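Local structure of D-glucosaminate-6-phosphate ammonia lyase (Salmonella typhimurium, 7LCE) at residues T2-Q7 with L11-N16; C18-I23 with P345-E350; A320-G325 with R361-H366. The protein belongs to the selenocysteine synthase-like family of pyridoxal phosphate enzymes with the aminotransferase-type fold, and assembles here from eight chains. All blocks are in the same frame, centred on the assembly; numbering follows the deposited sequence.

Contact 1: T2-Q7 with L11-N16; sequences TPNIYQ and LKKVIN
Gln-7 lies against Lys-13, and Tyr-6 meets Leu-11, where the short N-terminal helix turns back into strand 13-17. The hydrogen bond across the turn is backbone to backbone: Leu-11 N donates to Tyr-6 O over 2.9 Å, with an N-H...O angle of 154°. Beside it, Gln-7 CA makes a nearly straight C-H...O contact of 3.3 Å with Leu-11 O. Two further bonds close the helix start upon itself. Gln-7 N donates to Asn-4 OD1 (2.7 Å), approaching almost end-on to the side-chain C=O, while Asn-4 N donates to Gln-7 OE1 (3.0 Å) from a position tilted out of that amide's plane. With chi1 at 58°, Asn-4 CG sits between its own N and carbonyl carbon, which brings OD1 over the helix end. The packing contacts use the same two amides. Gln-7 CD rests 3.4 Å from Lys-13 CB, its chain slanting across the aliphatic part of the lysine, and Asn-4 ND2 comes within 4.0 Å of Lys-13 CG. On the other flank, Tyr-6 CB and Leu-11 CB stand 4.2 Å apart; the tyrosine OH bonds to Ala-40 O of the second subunit. Reciprocal bonding of Asn-4 and Gln-7 is a capping box, with Asn-4 as N-cap of the helix that precedes strand 13-17.

Contact 2: C18-I23 with P345-E350; sequences CGKMTI and PRTVAE
Thr-347 pushes its methyl group against the backbone of Gly-19, and this one side chain carries most of the contact. CG2 lies 3.9 Å from Gly-19 C and equally far from Gly-19 O, so the methyl meets the peptide that leads into Lys-20. The same CG2 is 4.2 Å from Lys-20 CD, where the lysine chain passes aslant. These are van der Waals touches between a small branched residue and a glycine-containing turn.

Around this first shell, polar bonds fix both partners. Thr-347 holds chi1 at 55°, which turns CG2 toward Gly-19 and leaves OG1 to bond to Asn-16 O near the end of strand 13-17. Asn-16 grips the other segment too: its ND2 donates to Gly-19 O, and its OD1 accepts from Cys-18 N. Gly-19 adopts phi 151° and psi -166°, backbone angles that suit glycine; Lys-20 follows as the centre of an inverse gamma turn. Its side chain is bent at each torsion beyond CB, curling until NZ bonds to Asn-216 OD1 and to the O atom of the modified lysine at position 213, the residue that bears pyridoxal phosphate. Through Lys-20 the loop reaches this cofactor-bearing residue, and Thr-347 packs beside the aliphatic part of the same lysine.

Farther out, Arg-346 NH2 makes a salt bridge with Asp-344, and Phe-44 of the second subunit packs on Thr-347. Segment 18-23 leads from strand 13-17 toward helix 31-41, and segment 345-350 links strand 340-343 to helix 352-365, whose Met-353 touches Pro-345 and Val-348.

Contact 3: A320-G325 with R361-H366; sequences AQLRGG and REIAEH
Ile-363 points from its helix toward Gln-321 and Leu-322 and supplies nearly all of the contact from its side. Both of its branches meet the end of the glutamine: CG2 lies 3.4 Å from Gln-321 OE1, and CG1 is almost as near that oxygen. Farther along the CG1 branch, which leaves anti to the carbonyl carbon (chi1 -71°), CD1 reaches the root of the same residue, 3.7 Å from Gln-321 CB. The glutamine thus slants across the isoleucine, touching it with both its first carbon and its amide oxygen. CD1 also reaches Leu-322 CD2 at 4.0 Å, the two side chains crossing at about a right angle. Ala-364, next in sequence, turns away from 320-325.

Leu-322 continues the packing onto Arg-359 and Leu-360, earlier in helix 352-365, and onto Ile-329 of strand 327-331. Between the two segments themselves the contact is van der Waals packing, in which Gln-321 OE1 faces aliphatic carbons of Ile-363; a weak hydrogen bond from Arg-359 NH2 to Gln-321 O adds a polar link to the same helix.

Overall arrangement
Contacts 1, 2 and 3 lie on one side of the chain's centre, with centres 14 to 19 Å apart. Contact 1 closes before contact 2 opens, whereas contacts 2 and 3 interleave along the chain. Strand 13-17 runs from contact 1 into the loop of contact 2 and pairs in parallel with strand 327-331, which follows helix 315-324 of contact 3. Lys-12 NZ bonds weakly to the carbonyls of Gly-324 and Gly-325, joining contacts 1 and 3. Helix 352-365 follows contact 2 and supplies the second segment of contact 3. The first strand is thereby joined to the C-terminal part of the chain; contacts 1 and 2 also meet the second subunit.

Contact 1: T2-Q7 with L11-N16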
loop_
_atom_site.group_PDB
_atom_site.type_symbol
_atom_site.label_atom_id
_atom_site.label_comp_id
_atom_site.label_asym_id
_atom_site.label_seq_id
_atom_site.Cartn_x
_atom_site.Cartn_y
_atom_site.Cartn_z
ATOM N N THR A 2 24.625 -48.352 -43.593
ATOM C CA THR A 2 24.727 -48.855 -42.229
ATOM C C THR A 2 23.866 -48.009 -41.293
ATOM O O THR A 2 23.894 -46.771 -41.380
ATOM C CB THR A 2 26.187 -48.839 -41.770
ATOM O OG1 THR A 2 27.019 -49.392 -42.800
ATOM C CG2 THR A 2 26.365 -49.657 -40.500
ATOM N N PRO A 3 23.081 -48.627 -40.409
ATOM C CA PRO A 3 22.183 -47.849 -39.547
ATOM C C PRO A 3 22.950 -46.911 -38.628
ATOM O O PRO A 3 23.969 -47.282 -38.041
ATOM C CB PRO A 3 21.432 -48.927 -38.757
ATOM C CG PRO A 3 22.309 -50.138 -38.833
ATOM C CD PRO A 3 22.920 -50.076 -40.198
ATOM N N ASN A 4 22.444 -45.684 -38.501
ATOM C CA ASN A 4 23.064 -44.711 -37.614
ATOM C C ASN A 4 22.771 -45.068 -36.156
ATOM O O ASN A 4 22.041 -46.017 -35.849
ATOM C CB ASN A 4 22.594 -43.291 -37.938
ATOM C CG ASN A 4 21.081 -43.119 -37.845
ATOM O OD1 ASN A 4 20.394 -43.838 -37.118
ATOM N ND2 ASN A 4 20.561 -42.134 -38.567
ATOM N N ILE A 5 23.367 -44.295 -35.247
ATOM C CA ILE A 5 23.238 -44.582 -33.822
ATOM C C ILE A 5 21.789 -44.456 -33.361
ATOM O O ILE A 5 21.346 -45.199 -32.476
ATOM C CB ILE A 5 24.185 -43.669 -33.017
ATOM C CG1 ILE A 5 24.138 -44.019 -31.532
ATOM C CG2 ILE A 5 23.861 -42.199 -33.250
ATOM C CD1 ILE A 5 25.477 -43.907 -30.864
ATOM N N TYR A 6 21.024 -43.533 -33.952
ATOM C CA TYR A 6 19.623 -43.396 -33.566
ATOM C C TYR A 6 18.818 -44.621 -33.981
ATOM O O TYR A 6 17.897 -45.036 -33.268
ATOM C CB TYR A 6 19.027 -42.123 -34.164
ATOM C CG TYR A 6 19.752 -40.862 -33.751
ATOM C CD1 TYR A 6 19.744 -40.437 -32.429
ATOM C CD2 TYR A 6 20.435 -40.092 -34.681
ATOM C CE1 TYR A 6 20.398 -39.283 -32.045
ATOM C CE2 TYR A 6 21.093 -38.939 -34.306
ATOM C CZ TYR A 6 21.071 -38.538 -32.988
ATOM O OH TYR A 6 21.727 -37.388 -32.611
ATOM N N GLN A 7 19.146 -45.210 -35.131
ATOM C CA GLN A 7 18.501 -46.457 -35.518
ATOM C C GLN A 7 18.825 -47.568 -34.531
ATOM O O GLN A 7 17.971 -48.408 -34.226
ATOM C CB GLN A 7 18.921 -46.849 -36.931
ATOM C CG GLN A 7 18.075 -46.210 -38.007
ATOM C CD GLN A 7 18.626 -46.460 -39.388
ATOM O OE1 GLN A 7 19.686 -45.949 -39.747
ATOM N NE2 GLN A 7 17.914 -47.262 -40.172
ATOM N N LEU A 11 15.076 -45.712 -33.093
ATOM C CA LEU A 11 14.467 -44.548 -33.715
ATOM C C LEU A 11 14.655 -44.604 -35.227
ATOM O O LEU A 11 15.407 -45.424 -35.759
ATOM C CB LEU A 11 15.065 -43.257 -33.141
ATOM C CG LEU A 11 15.009 -43.146 -31.613
ATOM C CD1 LEU A 11 15.634 -41.848 -31.130
ATOM C CD2 LEU A 11 13.585 -43.278 -31.104
ATOM N N LYS A 12 13.945 -43.720 -35.920
ATOM C CA LYS A 12 13.965 -43.704 -37.375
ATOM C C LYS A 12 15.205 -42.998 -37.907
ATOM O O LYS A 12 15.702 -42.034 -37.319
ATOM C CB LYS A 12 12.725 -42.999 -37.924
ATOM C CG LYS A 12 11.410 -43.557 -37.434
ATOM C CD LYS A 12 10.263 -42.684 -37.902
ATOM C CE LYS A 12 9.387 -43.427 -38.884
ATOM N NZ LYS A 12 8.213 -42.610 -39.298
ATOM N N LYS A 13 15.705 -43.492 -39.036
ATOM C CA LYS A 13 16.706 -42.747 -39.783
ATOM C C LYS A 13 16.042 -41.543 -40.437
ATOM O O LYS A 13 15.029 -41.683 -41.131
ATOM C CB LYS A 13 17.362 -43.638 -40.837
ATOM C CG LYS A 13 18.308 -42.906 -41.768
ATOM C CD LYS A 13 18.972 -43.855 -42.751
ATOM C CE LYS A 13 19.852 -43.089 -43.723
ATOM N NZ LYS A 13 20.913 -42.328 -43.004
ATOM N N VAL A 14 16.605 -40.360 -40.216
ATOM C CA VAL A 14 16.010 -39.108 -40.673
ATOM C C VAL A 14 16.843 -38.550 -41.818
ATOM O O VAL A 14 18.077 -38.504 -41.734
ATOM C CB VAL A 14 15.903 -38.087 -39.527
ATOM C CG1 VAL A 14 15.305 -36.787 -40.032
ATOM C CG2 VAL A 14 15.076 -38.657 -38.385
ATOM N N ILE A 15 16.167 -38.123 -42.881
ATOM C CA ILE A 15 16.792 -37.422 -43.995
ATOM C C ILE A 15 16.219 -36.013 -44.023
ATOM O O ILE A 15 15.013 -35.832 -44.235
ATOM C CB ILE A 15 16.551 -38.133 -45.334
ATOM C CG1 ILE A 15 17.070 -39.568 -45.282
ATOM C CG2 ILE A 15 17.219 -37.367 -46.468
ATOM C CD1 ILE A 15 16.944 -40.299 -46.599
ATOM N N ASN A 16 17.079 -35.022 -43.826
ATOM C CA ASN A 16 16.656 -33.635 -43.699
ATOM C C ASN A 16 16.823 -32.935 -45.037
ATOM O O ASN A 16 17.941 -32.826 -45.552
ATOM C CB ASN A 16 17.460 -32.915 -42.618
ATOM C CG ASN A 16 16.891 -31.550 -42.283
ATOM O OD1 ASN A 16 16.175 -30.943 -43.082
ATOM N ND2 ASN A 16 17.217 -31.055 -41.094
#

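Contact 2: C18-I23 with P345-E350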
loop_
_atom_site.group_PDB
_atom_site.type_symbol
_atom_site.label_atom_id
_atom_site.label_comp_id
_atom_site.label_asym_id
_atom_site.label_seq_id
_atom_site.Cartn_x
_atom_site.Cartn_y
_atom_site.Cartn_z
ATOM N N CYS A 18 14.582 -29.976 -45.455
ATOM C CA CYS A 18 13.876 -28.727 -45.202
ATOM C C CYS A 18 14.812 -27.602 -44.775
ATOM O O CYS A 18 14.708 -26.484 -45.288
ATOM C CB CYS A 18 12.794 -28.947 -44.137
ATOM S SG CYS A 18 11.617 -27.584 -43.978
ATOM N N GLY A 19 15.730 -27.878 -43.862
ATOM C CA GLY A 19 16.644 -26.871 -43.365
ATOM C C GLY A 19 17.056 -27.180 -41.939
ATOM O O GLY A 19 16.845 -28.278 -41.435
ATOM N N LYS A 20 17.648 -26.173 -41.293
ATOM C CA LYS A 20 18.157 -26.316 -39.928
ATOM C C LYS A 20 16.984 -26.170 -38.961
ATOM O O LYS A 20 16.708 -25.102 -38.409
ATOM C CB LYS A 20 19.258 -25.297 -39.657
ATOM C CG LYS A 20 20.251 -25.149 -40.810
ATOM C CD LYS A 20 21.347 -26.207 -40.777
ATOM C CE LYS A 20 22.464 -25.834 -39.823
ATOM N NZ LYS A 20 23.146 -24.578 -40.242
ATOM N N MET A 21 16.286 -27.282 -38.754
ATOM C CA MET A 21 15.054 -27.323 -37.976
ATOM C C MET A 21 15.317 -27.832 -36.565
ATOM O O MET A 21 15.991 -28.851 -36.382
ATOM C CB MET A 21 14.026 -28.209 -38.677
ATOM C CG MET A 21 13.557 -27.639 -40.001
ATOM S SD MET A 21 12.245 -28.598 -40.775
ATOM C CE MET A 21 12.173 -30.041 -39.725
ATOM N N THR A 22 14.765 -27.130 -35.573
ATOM C CA THR A 22 14.982 -27.522 -34.183
ATOM C C THR A 22 14.351 -28.872 -33.860
ATOM O O THR A 22 14.821 -29.567 -32.953
ATOM C CB THR A 22 14.438 -26.447 -33.239
ATOM O OG1 THR A 22 13.018 -26.346 -33.394
ATOM C CG2 THR A 22 15.078 -25.096 -33.542
ATOM N N ILE A 23 13.301 -29.271 -34.586
ATOM C CA ILE A 23 12.648 -30.548 -34.293
ATOM C C ILE A 23 13.443 -31.743 -34.793
ATOM O O ILE A 23 13.081 -32.887 -34.490
ATOM C CB ILE A 23 11.226 -30.621 -34.883
ATOM C CG1 ILE A 23 11.280 -30.872 -36.386
ATOM C CG2 ILE A 23 10.463 -29.343 -34.595
ATOM C CD1 ILE A 23 9.922 -31.068 -37.015
ATOM N N PRO A 345 19.108 -29.250 -50.493
ATOM C CA PRO A 345 20.198 -30.237 -50.463
ATOM C C PRO A 345 21.275 -29.945 -49.433
ATOM O O PRO A 345 22.165 -30.786 -49.248
ATOM C CB PRO A 345 20.767 -30.161 -51.883
ATOM C CG PRO A 345 20.514 -28.741 -52.285
ATOM C CD PRO A 345 19.188 -28.370 -51.672
ATOM N N ARG A 346 21.231 -28.792 -48.766
ATOM C CA ARG A 346 22.305 -28.424 -47.849
ATOM C C ARG A 346 22.375 -29.372 -46.655
ATOM O O ARG A 346 23.471 -29.705 -46.188
ATOM C CB ARG A 346 22.120 -26.974 -47.401
ATOM C CG ARG A 346 22.176 -25.986 -48.566
ATOM C CD ARG A 346 21.950 -24.544 -48.134
ATOM N NE ARG A 346 20.544 -24.270 -47.864
ATOM C CZ ARG A 346 20.082 -23.134 -47.361
ATOM N NH1 ARG A 346 20.889 -22.127 -47.071
ATOM N NH2 ARG A 346 18.774 -23.000 -47.153
ATOM N N THR A 347 21.229 -29.827 -46.155
ATOM C CA THR A 347 21.196 -30.762 -45.037
ATOM C C THR A 347 21.191 -32.222 -45.477
ATOM O O THR A 347 21.233 -33.110 -44.618
ATOM C CB THR A 347 19.971 -30.500 -44.153
ATOM O OG1 THR A 347 18.782 -30.542 -44.950
ATOM C CG2 THR A 347 20.079 -29.136 -43.490
ATOM N N VAL A 348 21.130 -32.494 -46.777
ATOM C CA VAL A 348 21.117 -33.867 -47.273
ATOM C C VAL A 348 22.550 -34.370 -47.379
ATOM O O VAL A 348 23.424 -33.682 -47.919
ATOM C CB VAL A 348 20.401 -33.952 -48.631
ATOM C CG1 VAL A 348 20.287 -35.400 -49.082
ATOM C CG2 VAL A 348 19.028 -33.303 -48.555
ATOM N N ALA A 349 22.792 -35.577 -46.874
ATOM C CA ALA A 349 24.119 -36.166 -46.920
ATOM C C ALA A 349 24.291 -36.986 -48.195
ATOM O O ALA A 349 23.359 -37.168 -48.982
ATOM C CB ALA A 349 24.365 -37.036 -45.688
ATOM N N GLU A 350 25.508 -37.487 -48.393
ATOM C CA GLU A 350 25.806 -38.263 -49.589
ATOM C C GLU A 350 25.058 -39.589 -49.564
ATOM O O GLU A 350 25.101 -40.323 -48.571
ATOM C CB GLU A 350 27.311 -38.492 -49.713
ATOM C CG GLU A 350 28.072 -37.255 -50.161
ATOM C CD GLU A 350 27.600 -36.739 -51.508
ATOM O OE1 GLU A 350 27.288 -37.566 -52.390
ATOM O OE2 GLU A 350 27.530 -35.504 -51.682
#

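Contact 3: A320-G325 with R361-H366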
loop_
_atom_site.group_PDB
_atom_site.type_symbol
_atom_site.label_atom_id
_atom_site.label_comp_id
_atom_site.label_asym_id
_atom_site.label_seq_id
_atom_site.Cartn_x
_atom_site.Cartn_y
_atom_site.Cartn_z
ATOM N N ALA A 320 3.447 -36.045 -46.493
ATOM C CA ALA A 320 3.156 -36.802 -45.280
ATOM C C ALA A 320 3.744 -38.207 -45.344
ATOM O O ALA A 320 4.296 -38.701 -44.354
ATOM C CB ALA A 320 1.647 -36.862 -45.050
ATOM N N GLN A 321 3.636 -38.869 -46.498
ATOM C CA GLN A 321 4.208 -40.204 -46.628
ATOM C C GLN A 321 5.732 -40.182 -46.648
ATOM O O GLN A 321 6.359 -41.200 -46.336
ATOM C CB GLN A 321 3.665 -40.895 -47.878
ATOM C CG GLN A 321 2.181 -41.219 -47.784
ATOM C CD GLN A 321 1.706 -42.119 -48.903
ATOM O OE1 GLN A 321 2.505 -42.777 -49.569
ATOM N NE2 GLN A 321 0.395 -42.165 -49.108
ATOM N N LEU A 322 6.341 -39.053 -47.019
ATOM C CA LEU A 322 7.789 -38.932 -46.901
ATOM C C LEU A 322 8.227 -38.929 -45.441
ATOM O O LEU A 322 9.202 -39.597 -45.078
ATOM C CB LEU A 322 8.268 -37.668 -47.609
ATOM C CG LEU A 322 8.255 -37.732 -49.133
ATOM C CD1 LEU A 322 8.516 -36.358 -49.721
ATOM C CD2 LEU A 322 9.292 -38.731 -49.616
ATOM N N ARG A 323 7.518 -38.185 -44.587
ATOM C CA ARG A 323 7.870 -38.149 -43.171
ATOM C C ARG A 323 7.475 -39.439 -42.462
ATOM O O ARG A 323 8.247 -39.971 -41.656
ATOM C CB ARG A 323 7.201 -36.960 -42.488
ATOM C CG ARG A 323 7.662 -35.603 -42.975
ATOM C CD ARG A 323 6.901 -34.506 -42.256
ATOM N NE ARG A 323 5.464 -34.647 -42.452
ATOM C CZ ARG A 323 4.549 -33.879 -41.878
ATOM N NH1 ARG A 323 4.886 -32.894 -41.063
ATOM N NH2 ARG A 323 3.262 -34.105 -42.128
ATOM N N GLY A 324 6.273 -39.947 -42.738
ATOM C CA GLY A 324 5.756 -41.094 -42.011
ATOM C C GLY A 324 6.425 -42.412 -42.339
ATOM O O GLY A 324 6.300 -43.364 -41.562
ATOM N N GLY A 325 7.127 -42.493 -43.465
ATOM C CA GLY A 325 7.747 -43.740 -43.874
ATOM C C GLY A 325 8.783 -44.226 -42.877
ATOM O O GLY A 325 9.166 -43.541 -41.931
ATOM N N ARG A 361 9.514 -43.111 -55.504
ATOM C CA ARG A 361 9.098 -44.152 -56.434
ATOM C C ARG A 361 8.188 -45.164 -55.747
ATOM O O ARG A 361 7.185 -45.599 -56.326
ATOM C CB ARG A 361 10.328 -44.846 -57.018
ATOM C CG ARG A 361 10.049 -45.690 -58.248
ATOM C CD ARG A 361 11.335 -46.245 -58.845
ATOM N NE ARG A 361 12.272 -45.209 -59.261
ATOM C CZ ARG A 361 13.419 -44.951 -58.645
ATOM N NH1 ARG A 361 13.784 -45.614 -57.559
ATOM N NH2 ARG A 361 14.220 -44.007 -59.132
ATOM N N GLU A 362 8.518 -45.545 -54.508
ATOM C CA GLU A 362 7.676 -46.481 -53.766
ATOM C C GLU A 362 6.297 -45.892 -53.489
ATOM O O GLU A 362 5.286 -46.597 -53.584
ATOM C CB GLU A 362 8.355 -46.880 -52.455
ATOM C CG GLU A 362 7.590 -47.929 -51.660
ATOM C CD GLU A 362 8.260 -48.275 -50.343
ATOM O OE1 GLU A 362 9.086 -47.469 -49.861
ATOM O OE2 GLU A 362 7.965 -49.358 -49.794
ATOM N N ILE A 363 6.238 -44.602 -53.143
ATOM C CA ILE A 363 4.950 -43.952 -52.910
ATOM C C ILE A 363 4.115 -43.965 -54.183
ATOM O O ILE A 363 2.888 -44.125 -54.140
ATOM C CB ILE A 363 5.165 -42.518 -52.387
ATOM C CG1 ILE A 363 5.706 -42.542 -50.959
ATOM C CG2 ILE A 363 3.871 -41.716 -52.444
ATOM C CD1 ILE A 363 6.229 -41.207 -50.484
ATOM N N ALA A 364 4.770 -43.820 -55.336
ATOM C CA ALA A 364 4.051 -43.843 -56.605
ATOM C C ALA A 364 3.493 -45.227 -56.905
ATOM O O ALA A 364 2.358 -45.350 -57.383
ATOM C CB ALA A 364 4.966 -43.379 -57.734
ATOM N N GLU A 365 4.272 -46.281 -56.643
ATOM C CA GLU A 365 3.785 -47.633 -56.904
ATOM C C GLU A 365 2.545 -47.942 -56.079
ATOM O O GLU A 365 1.581 -48.529 -56.585
ATOM C CB GLU A 365 4.876 -48.663 -56.610
ATOM C CG GLU A 365 5.996 -48.722 -57.629
ATOM C CD GLU A 365 7.054 -49.742 -57.256
ATOM O OE1 GLU A 365 6.940 -50.349 -56.168
ATOM O OE2 GLU A 365 7.997 -49.941 -58.051
ATOM N N HIS A 366 2.550 -47.553 -54.806
ATOM C CA HIS A 366 1.403 -47.784 -53.942
ATOM C C HIS A 366 0.272 -46.795 -54.189
ATOM O O HIS A 366 -0.803 -46.945 -53.595
ATOM C CB HIS A 366 1.855 -47.722 -52.481
ATOM C CG HIS A 366 2.783 -48.832 -52.094
ATOM N ND1 HIS A 366 3.561 -48.792 -50.956
ATOM C CD2 HIS A 366 3.069 -50.008 -52.703
ATOM C CE1 HIS A 366 4.280 -49.897 -50.878
ATOM N NE2 HIS A 366 4.001 -50.652 -51.925
#